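PDB 3O5Y: sensor protein from Bacillus halodurans, which probably acts as a two-component sensor histidine kinase passing phosphate from ATP to a protein histidine, and of which this fragment is the GAF domain. Local coordinates for residues Lys107-Leu112 with Val139-Val144; Asn11-Lys16 with Glu131-His136; Trp63-Gln68 with Ile97-Ile102. All blocks are in the same frame, centred on the assembly; numbering follows the deposited sequence.

Contact 1 of 3, residues Lys107-Leu112 with Val139-Val144; sequences KRVGVL and VSIENV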
loop_
_atom_site.group_PDB
_atom_site.type_symbol
_atom_site.label_atom_id
_atom_site.label_comp_id
_atom_site.label_asym_id
_atom_site.label_seq_id
_atom_site.Cartn_x
_atom_site.Cartn_y
_atom_site.Cartn_z
ATOM N N LYS A 107 -14.585 9.401 2.507
ATOM C CA LYS A 107 -13.853 9.359 1.230
ATOM C C LYS A 107 -12.743 8.308 1.178
ATOM O O LYS A 107 -12.347 7.735 2.203
ATOM C CB LYS A 107 -13.243 10.735 0.934
ATOM C CG LYS A 107 -12.144 11.114 1.942
ATOM C CD LYS A 107 -11.507 12.463 1.622
ATOM C CE LYS A 107 -10.471 12.823 2.678
ATOM N NZ LYS A 107 -9.413 13.681 2.077
ATOM N N ARG A 108 -12.254 8.061 -0.035
ATOM C CA ARG A 108 -11.029 7.305 -0.235
ATOM C C ARG A 108 -9.893 8.216 0.127
ATOM O O ARG A 108 -9.909 9.401 -0.199
ATOM C CB ARG A 108 -10.873 6.909 -1.688
ATOM C CG ARG A 108 -12.009 6.123 -2.235
ATOM C CD ARG A 108 -12.341 6.674 -3.580
ATOM N NE ARG A 108 -12.496 5.605 -4.547
ATOM C CZ ARG A 108 -12.392 5.775 -5.859
ATOM N NH1 ARG A 108 -12.539 4.728 -6.670
ATOM N NH2 ARG A 108 -12.132 6.991 -6.355
ATOM N N VAL A 109 -8.898 7.645 0.784
ATOM C CA VAL A 109 -7.807 8.396 1.371
ATOM C C VAL A 109 -6.487 8.029 0.701
ATOM O O VAL A 109 -5.627 8.883 0.494
ATOM C CB VAL A 109 -7.761 8.129 2.902
ATOM C CG1 VAL A 109 -6.394 8.425 3.496
ATOM C CG2 VAL A 109 -8.814 8.937 3.593
ATOM N N GLY A 110 -6.319 6.757 0.355
ATOM C CA GLY A 110 -5.047 6.327 -0.221
ATOM C C GLY A 110 -4.952 4.833 -0.362
ATOM O O GLY A 110 -5.968 4.136 -0.386
ATOM N N VAL A 111 -3.726 4.338 -0.476
ATOM C CA VAL A 111 -3.479 2.917 -0.647
ATOM C C VAL A 111 -2.283 2.518 0.196
ATOM O O VAL A 111 -1.311 3.280 0.309
ATOM C CB VAL A 111 -3.263 2.546 -2.148
ATOM C CG1 VAL A 111 -2.682 1.125 -2.319
ATOM C CG2 VAL A 111 -4.569 2.665 -2.914
ATOM N N LEU A 112 -2.378 1.343 0.826
ATOM C CA LEU A 112 -1.220 0.714 1.472
ATOM C C LEU A 112 -0.810 -0.525 0.680
ATOM O O LEU A 112 -1.632 -1.411 0.415
ATOM C CB LEU A 112 -1.528 0.351 2.921
ATOM C CG LEU A 112 -0.353 -0.107 3.787
ATOM C CD1 LEU A 112 0.536 1.084 4.095
ATOM C CD2 LEU A 112 -0.840 -0.694 5.087
ATOM N N VAL A 139 -8.963 7.398 9.402
ATOM C CA VAL A 139 -9.535 8.438 10.246
ATOM C C VAL A 139 -8.463 9.475 10.635
ATOM O O VAL A 139 -8.682 10.689 10.502
ATOM C CB VAL A 139 -10.199 7.870 11.519
ATOM C CG1 VAL A 139 -10.712 9.014 12.404
ATOM C CG2 VAL A 139 -11.316 6.884 11.163
ATOM N N SER A 140 -7.312 8.976 11.082
ATOM C CA SER A 140 -6.185 9.791 11.517
ATOM C C SER A 140 -5.656 10.687 10.408
ATOM O O SER A 140 -5.287 11.828 10.659
ATOM C CB SER A 140 -5.048 8.885 12.022
ATOM O OG SER A 140 -5.450 8.140 13.172
ATOM N N ILE A 141 -5.603 10.166 9.185
ATOM C CA ILE A 141 -5.101 10.943 8.051
ATOM C C ILE A 141 -6.098 12.028 7.684
ATOM O O ILE A 141 -5.723 13.164 7.390
ATOM C CB ILE A 141 -4.796 10.046 6.824
ATOM C CG1 ILE A 141 -3.569 9.184 7.091
ATOM C CG2 ILE A 141 -4.562 10.880 5.561
ATOM C CD1 ILE A 141 -3.300 8.152 6.020
ATOM N N GLU A 142 -7.376 11.666 7.708
ATOM C CA GLU A 142 -8.447 12.572 7.342
ATOM C C GLU A 142 -8.490 13.741 8.320
ATOM O O GLU A 142 -8.735 14.881 7.923
ATOM C CB GLU A 142 -9.785 11.823 7.336
ATOM C CG GLU A 142 -10.920 12.606 6.705
ATOM C CD GLU A 142 -12.112 11.740 6.365
ATOM O OE1 GLU A 142 -13.007 11.585 7.215
ATOM O OE2 GLU A 142 -12.165 11.240 5.224
ATOM N N ASN A 143 -8.234 13.444 9.595
ATOM C CA ASN A 143 -8.255 14.450 10.654
ATOM C C ASN A 143 -6.993 15.313 10.748
ATOM O O ASN A 143 -6.863 16.137 11.650
ATOM C CB ASN A 143 -8.583 13.796 11.996
ATOM C CG ASN A 143 -10.074 13.688 12.236
ATOM O OD1 ASN A 143 -10.787 14.694 12.236
ATOM N ND2 ASN A 143 -10.556 12.467 12.448
ATOM N N VAL A 144 -6.071 15.127 9.810
ATOM C CA VAL A 144 -4.959 16.054 9.641
ATOM C C VAL A 144 -5.407 17.229 8.768
ATOM O O VAL A 144 -5.141 18.389 9.101
ATOM C CB VAL A 144 -3.703 15.347 9.063
ATOM C CG1 VAL A 144 -2.754 16.345 8.392
ATOM C CG2 VAL A 144 -2.985 14.582 10.162
#
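Val109 and Ile141 join a classic beta bulge in the GAF-domain sheet to the last turn of helix 124-142. Val109 and Gly110 form the bulge, both facing Ile102 on strand 96-103. The two segments are nearest at Val109 and Glu142, with CA atoms 7.3 Å apart, so side chains rather than backbone make the contact. Val109 CG1 reaches Ile141 CG2 at 3.7 Å and also meets the CD1 end of the same isoleucine at 4.0 Å. One methyl of the valine thus bears on both branches of its partner, and both residues are buried; Ile141 extends this apolar patch to Phe28 and Leu6.

Toward the surface the character changes. Lys107 and Glu142 run past each other in opposite directions, and the lysine presents its methylene chain rather than its ammonium group to the carboxylate. Glu142 OE2 lies 3.3 Å from Lys107 CG and 3.4 Å from Lys107 CE. The lysine chain is extended beyond CG (chi2 178°), which carries NZ beyond the carboxylate, to 4.8 Å from Glu142 OE2, too far for a salt bridge. The polar partners of the carboxylate come from the turn before the strand: OE2 is hydrogen-bonded to Ser104 OG and OE1 to Asn106 ND2, while Ser104 OG is also bonded to the backbone N of Lys107. Were Glu142 replaced by an alanine, Ser104 and Asn106 would probably lose this shared partner and the lysine chain its neighbour, leaving the turn less firmly tied to the helix. The chemistry is therefore that of a carboxylate clasping a turn: two hydrogen bonds fix its oxygens, and the nearby lysine is likely to add only a modest electrostatic pull.

Contact 2 of 3, residues Asn11-Lys16 with Glu131-His136; sequences NNMIDK and EQLTDH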
loop_
_atom_site.group_PDB
_atom_site.type_symbol
_atom_site.label_atom_id
_atom_site.label_comp_id
_atom_site.label_asym_id
_atom_site.label_seq_id
_atom_site.Cartn_x
_atom_site.Cartn_y
_atom_site.Cartn_z
ATOM N N ASN A 11 5.062 6.909 9.437
ATOM C CA ASN A 11 6.278 6.306 9.993
ATOM C C ASN A 11 6.022 5.529 11.271
ATOM O O ASN A 11 6.635 4.491 11.520
ATOM C CB ASN A 11 7.350 7.357 10.236
ATOM C CG ASN A 11 8.057 7.759 8.968
ATOM O OD1 ASN A 11 8.217 6.950 8.048
ATOM N ND2 ASN A 11 8.487 9.014 8.904
ATOM N N ASN A 12 5.094 6.044 12.064
ATOM C CA ASN A 12 4.725 5.429 13.309
ATOM C C ASN A 12 4.014 4.124 13.035
ATOM O O ASN A 12 4.196 3.147 13.747
ATOM C CB ASN A 12 3.826 6.363 14.102
ATOM C CG ASN A 12 3.145 5.665 15.248
ATOM O OD1 ASN A 12 3.785 5.355 16.260
ATOM N ND2 ASN A 12 1.842 5.389 15.094
HETATM N N MSE A 13 3.203 4.124 11.988
HETATM C CA MSE A 13 2.481 2.950 11.585
HETATM C C MSE A 13 3.467 1.885 11.111
HETATM O O MSE A 13 3.347 0.693 11.440
HETATM C CB MSE A 13 1.563 3.315 10.452
HETATM C CG MSE A 13 0.352 2.457 10.396
HETATM SE SE MSE A 13 0.228 1.586 8.667
HETATM C CE MSE A 13 0.738 3.027 7.432
ATOM N N ILE A 14 4.445 2.331 10.339
ATOM C CA ILE A 14 5.479 1.447 9.852
ATOM C C ILE A 14 6.276 0.845 11.012
ATOM O O ILE A 14 6.576 -0.359 10.991
ATOM C CB ILE A 14 6.360 2.150 8.793
ATOM C CG1 ILE A 14 5.544 2.297 7.501
ATOM C CG2 ILE A 14 7.609 1.343 8.515
ATOM C CD1 ILE A 14 6.110 3.273 6.493
ATOM N N ASP A 15 6.570 1.661 12.031
ATOM C CA ASP A 15 7.279 1.179 13.214
ATOM C C ASP A 15 6.527 0.075 13.949
ATOM O O ASP A 15 7.141 -0.799 14.541
ATOM C CB ASP A 15 7.582 2.309 14.211
ATOM C CG ASP A 15 8.590 3.324 13.686
ATOM O OD1 ASP A 15 9.487 2.949 12.905
ATOM O OD2 ASP A 15 8.475 4.519 14.071
ATOM N N LYS A 16 5.203 0.120 13.943
ATOM C CA LYS A 16 4.449 -0.921 14.618
ATOM C C LYS A 16 4.461 -2.191 13.779
ATOM O O LYS A 16 4.605 -3.303 14.318
ATOM C CB LYS A 16 3.018 -0.488 14.883
ATOM C CG LYS A 16 2.861 0.671 15.848
ATOM C CD LYS A 16 1.645 1.467 15.382
ATOM C CE LYS A 16 1.004 2.330 16.440
ATOM N NZ LYS A 16 -0.410 2.662 16.036
ATOM N N GLU A 131 -6.371 -4.715 8.527
ATOM C CA GLU A 131 -7.585 -4.017 8.093
ATOM C C GLU A 131 -8.079 -3.053 9.187
ATOM O O GLU A 131 -8.477 -1.914 8.901
ATOM C CB GLU A 131 -8.699 -5.009 7.696
ATOM N N GLN A 132 -8.027 -3.518 10.431
ATOM C CA GLN A 132 -8.456 -2.728 11.562
ATOM C C GLN A 132 -7.472 -1.560 11.725
ATOM O O GLN A 132 -7.882 -0.397 11.847
ATOM C CB GLN A 132 -8.615 -3.625 12.804
ATOM C CG GLN A 132 -8.193 -3.049 14.155
ATOM C CD GLN A 132 -6.731 -3.339 14.470
ATOM O OE1 GLN A 132 -6.264 -4.468 14.311
ATOM N NE2 GLN A 132 -6.004 -2.324 14.905
ATOM N N LEU A 133 -6.183 -1.869 11.637
ATOM C CA LEU A 133 -5.133 -0.863 11.763
ATOM C C LEU A 133 -5.224 0.209 10.664
ATOM O O LEU A 133 -5.090 1.386 10.957
ATOM C CB LEU A 133 -3.774 -1.562 11.762
ATOM C CG LEU A 133 -2.471 -1.063 12.404
ATOM C CD1 LEU A 133 -1.657 -0.326 11.385
ATOM C CD2 LEU A 133 -2.660 -0.229 13.687
ATOM N N THR A 134 -5.499 -0.192 9.420
ATOM C CA THR A 134 -5.607 0.760 8.314
ATOM C C THR A 134 -6.937 1.520 8.322
ATOM O O THR A 134 -7.009 2.650 7.827
ATOM C CB THR A 134 -5.423 0.091 6.924
ATOM O OG1 THR A 134 -6.424 -0.904 6.747
ATOM C CG2 THR A 134 -4.084 -0.574 6.788
ATOM N N ASP A 135 -7.990 0.914 8.867
ATOM C CA ASP A 135 -9.236 1.655 9.072
ATOM C C ASP A 135 -9.080 2.824 10.065
ATOM O O ASP A 135 -9.665 3.895 9.865
ATOM C CB ASP A 135 -10.367 0.730 9.513
ATOM C CG ASP A 135 -10.855 -0.170 8.399
ATOM O OD1 ASP A 135 -10.497 0.050 7.207
ATOM O OD2 ASP A 135 -11.618 -1.106 8.723
ATOM N N HIS A 136 -8.299 2.629 11.132
ATOM C CA HIS A 136 -7.997 3.738 12.050
ATOM C C HIS A 136 -7.079 4.746 11.366
ATOM O O HIS A 136 -7.171 5.951 11.591
ATOM C CB HIS A 136 -7.361 3.240 13.351
ATOM C CG HIS A 136 -8.325 2.568 14.275
ATOM N ND1 HIS A 136 -9.294 3.260 14.973
ATOM C CD2 HIS A 136 -8.461 1.269 14.632
ATOM C CE1 HIS A 136 -9.994 2.408 15.706
ATOM N NE2 HIS A 136 -9.515 1.193 15.507
#
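Met13, present as selenomethionine, meets Leu133 where helix 6-20 and helix 124-142, the N- and C-terminal helices of the GAF fold, pack beside each other on one face of the sheet. Their nearest CA atoms are those of these two residues, 8.5 Å apart.

The CB of Met13 sets off toward the other helix. Its CG, held roughly opposite the backbone N (chi1 -152°), makes the closest approach, with Leu133 CD1 at 3.6 Å. There the chain bends at chi2, and the selenium stays within 3.8 Å of that same Leu133 CD1, so a single leucine methyl is touched by two successive atoms. A second bend, at chi3 (-42°), turns CE away from the leucine and down to the sheet, where it packs on Leu112 of strand 108-116. Thr134, the neighbour of Leu133, rests on Leu112 as well, so this strand residue serves as a floor for both helices.

No hydrogen bond links the two helical segments; their hold on each other is apolar and made by few atoms. On the more open side, Lys16 stretches across toward the second helix, and its NZ comes to 4.4 Å from Leu133 CD2, the methyl that does not meet Met13.

Contact 3 of 3, residues Trp63-Gln68 with Ile97-Ile102; sequences WSALDQ and ILVIPI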
loop_
_atom_site.group_PDB
_atom_site.type_symbol
_atom_site.label_atom_id
_atom_site.label_comp_id
_atom_site.label_asym_id
_atom_site.label_seq_id
_atom_site.Cartn_x
_atom_site.Cartn_y
_atom_site.Cartn_z
ATOM N N TRP A 63 -5.396 1.309 -8.136
ATOM C CA TRP A 63 -6.714 1.887 -8.424
ATOM C C TRP A 63 -7.814 0.842 -8.418
ATOM O O TRP A 63 -8.965 1.137 -8.082
ATOM C CB TRP A 63 -6.717 2.611 -9.762
ATOM C CG TRP A 63 -6.284 4.009 -9.639
ATOM C CD1 TRP A 63 -5.085 4.516 -9.993
ATOM C CD2 TRP A 63 -7.031 5.088 -9.077
ATOM N NE1 TRP A 63 -5.034 5.863 -9.731
ATOM C CE2 TRP A 63 -6.217 6.243 -9.161
ATOM C CE3 TRP A 63 -8.322 5.201 -8.531
ATOM C CZ2 TRP A 63 -6.646 7.502 -8.722
ATOM C CZ3 TRP A 63 -8.744 6.440 -8.088
ATOM C CH2 TRP A 63 -7.904 7.581 -8.188
ATOM N N SER A 64 -7.460 -0.386 -8.772
ATOM C CA SER A 64 -8.425 -1.460 -8.775
ATOM C C SER A 64 -8.919 -1.742 -7.347
ATOM O O SER A 64 -10.109 -1.970 -7.130
ATOM C CB SER A 64 -7.805 -2.690 -9.424
ATOM O OG SER A 64 -8.735 -3.739 -9.460
ATOM N N ALA A 65 -8.005 -1.691 -6.377
ATOM C CA ALA A 65 -8.346 -1.857 -4.971
ATOM C C ALA A 65 -9.230 -0.712 -4.482
ATOM O O ALA A 65 -10.203 -0.934 -3.773
ATOM C CB ALA A 65 -7.084 -1.941 -4.133
ATOM N N LEU A 66 -8.882 0.508 -4.878
ATOM C CA LEU A 66 -9.668 1.679 -4.543
ATOM C C LEU A 66 -11.054 1.642 -5.172
ATOM O O LEU A 66 -12.033 1.964 -4.496
ATOM C CB LEU A 66 -8.952 2.963 -4.957
ATOM C CG LEU A 66 -7.881 3.556 -4.057
ATOM C CD1 LEU A 66 -7.226 4.709 -4.769
ATOM C CD2 LEU A 66 -8.459 4.022 -2.723
ATOM N N ASP A 67 -11.143 1.277 -6.453
ATOM C CA ASP A 67 -12.442 1.247 -7.141
ATOM C C ASP A 67 -13.353 0.170 -6.557
ATOM O O ASP A 67 -14.537 0.413 -6.335
ATOM C CB ASP A 67 -12.295 1.057 -8.665
ATOM C CG ASP A 67 -11.664 2.271 -9.371
ATOM O OD1 ASP A 67 -11.794 3.418 -8.881
ATOM O OD2 ASP A 67 -11.034 2.071 -10.449
ATOM N N GLN A 68 -12.790 -1.011 -6.308
ATOM C CA GLN A 68 -13.541 -2.170 -5.792
ATOM C C GLN A 68 -13.835 -2.041 -4.296
ATOM O O GLN A 68 -14.664 -2.769 -3.758
ATOM C CB GLN A 68 -12.753 -3.477 -6.001
ATOM C CG GLN A 68 -12.690 -4.028 -7.427
ATOM C CD GLN A 68 -11.810 -5.292 -7.524
ATOM O OE1 GLN A 68 -10.929 -5.383 -8.388
ATOM N NE2 GLN A 68 -12.044 -6.262 -6.628
ATOM N N ILE A 97 2.378 -9.071 -3.469
ATOM C CA ILE A 97 1.920 -7.757 -3.043
ATOM C C ILE A 97 0.506 -7.823 -2.450
ATOM O O ILE A 97 -0.389 -8.488 -3.006
ATOM C CB ILE A 97 2.088 -6.670 -4.176
ATOM C CG1 ILE A 97 2.082 -5.254 -3.586
ATOM C CG2 ILE A 97 1.065 -6.824 -5.308
ATOM C CD1 ILE A 97 3.417 -4.850 -2.950
ATOM N N LEU A 98 0.335 -7.184 -1.292
ATOM C CA LEU A 98 -0.971 -7.011 -0.664
ATOM C C LEU A 98 -1.306 -5.517 -0.712
ATOM O O LEU A 98 -0.524 -4.686 -0.281
ATOM C CB LEU A 98 -0.938 -7.498 0.782
ATOM C CG LEU A 98 -2.252 -7.369 1.552
ATOM C CD1 LEU A 98 -3.300 -8.297 0.925
ATOM C CD2 LEU A 98 -2.079 -7.657 3.036
ATOM N N VAL A 99 -2.455 -5.193 -1.275
ATOM C CA VAL A 99 -2.834 -3.834 -1.573
ATOM C C VAL A 99 -4.110 -3.541 -0.772
ATOM O O VAL A 99 -5.178 -4.097 -1.021
ATOM C CB VAL A 99 -3.057 -3.649 -3.116
ATOM C CG1 VAL A 99 -3.351 -2.203 -3.440
ATOM C CG2 VAL A 99 -1.838 -4.120 -3.910
ATOM N N ILE A 100 -3.977 -2.700 0.235
ATOM C CA ILE A 100 -5.099 -2.332 1.051
ATOM C C ILE A 100 -5.505 -0.911 0.718
ATOM O O ILE A 100 -4.730 0.002 0.973
ATOM C CB ILE A 100 -4.718 -2.383 2.554
ATOM C CG1 ILE A 100 -4.204 -3.782 2.908
ATOM C CG2 ILE A 100 -5.934 -1.942 3.428
ATOM C CD1 ILE A 100 -3.842 -3.975 4.384
ATOM N N PRO A 101 -6.712 -0.722 0.159
ATOM C CA PRO A 101 -7.204 0.634 -0.082
ATOM C C PRO A 101 -7.546 1.285 1.258
ATOM O O PRO A 101 -8.150 0.657 2.116
ATOM C CB PRO A 101 -8.474 0.413 -0.902
ATOM C CG PRO A 101 -8.994 -0.937 -0.432
ATOM C CD PRO A 101 -7.756 -1.748 -0.060
ATOM N N ILE A 102 -7.133 2.528 1.449
ATOM C CA ILE A 102 -7.406 3.210 2.705
ATOM C C ILE A 102 -8.593 4.135 2.514
ATOM O O ILE A 102 -8.524 5.076 1.735
ATOM C CB ILE A 102 -6.200 4.004 3.155
ATOM C CG1 ILE A 102 -4.999 3.067 3.283
ATOM C CG2 ILE A 102 -6.481 4.657 4.484
ATOM C CD1 ILE A 102 -3.709 3.794 3.033
#
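Ala65 and Leu66 set helix 61-68 against Val99 and Pro101 of strand 96-103, in the buried interior of the GAF domain. The axes of segments 63-68 and 97-102 approach to 7.5 Å and cross at -46°, a close approach consistent with the small alanine and the compact proline ring at the interface.

The segment begins with Trp63, whose CB points away from the strand. Its indole is fixed from elsewhere, NE1 being hydrogen-bonded to Ile55 O and the ring forming a cation-pi pair with Lys57; from within the helix, Leu66 CD1 lies over one face of the Trp63 ring, 3.9 Å above its plane and offset toward the rim. Ser64 follows on the flank of the helix, its side chain touching Ile72. Ala65 then points its CB toward the strand, where it meets Val99 CG1 at 3.8 Å and Pro101 CD at 4.1 Å. The proline ring also lies against the helix backbone, with Pro101 CG in van der Waals contact with Ala65 O at 3.6 Å. The nearest CA atoms of the two segments are those of Leu66 and Pro101, 5.2 Å apart. The leucine CB does not aim at the strand, but with CG opposite the carbonyl carbon (chi1 -82°) the fork brings CD2 to Pro101 CB at 4.0 Å, while CD1 serves the tryptophan. Leu66 thus lies between the Trp63 indole and the strand. Asp67, turned away, forms a salt bridge to Arg108.

Around this core the helix also leans on strand 108-116, where Val111 touches both Leu66 and Val99, and on edge strand 72-75 through Ile72. From the other face of strand 96-103, Ile100 and Ile102 meet helix 124-142, so the strand is sandwiched between helix 61-68 and the C-terminal helix.

Overall arrangement
From the N terminus, helix 6-20 enters contact 2, which stays open until helix 124-142 returns 115 residues later and brings the ends of the domain together. Contact 3 opens and closes within that span, tying helix 61-68 to strand 96-103. Contact 1 then begins on the next strand, 108-116, and ends beyond contact 2 on the C-terminal helix, so contacts 1 and 2 cross while 3 and 1 follow in series. Strands 96-103 and 108-116 are neighbours in the sheet, joined by a probable hydrogen bond between Ile100 N and Leu112 O. Helix 61-68 packs on one face of the sheet and the terminal helices on the other.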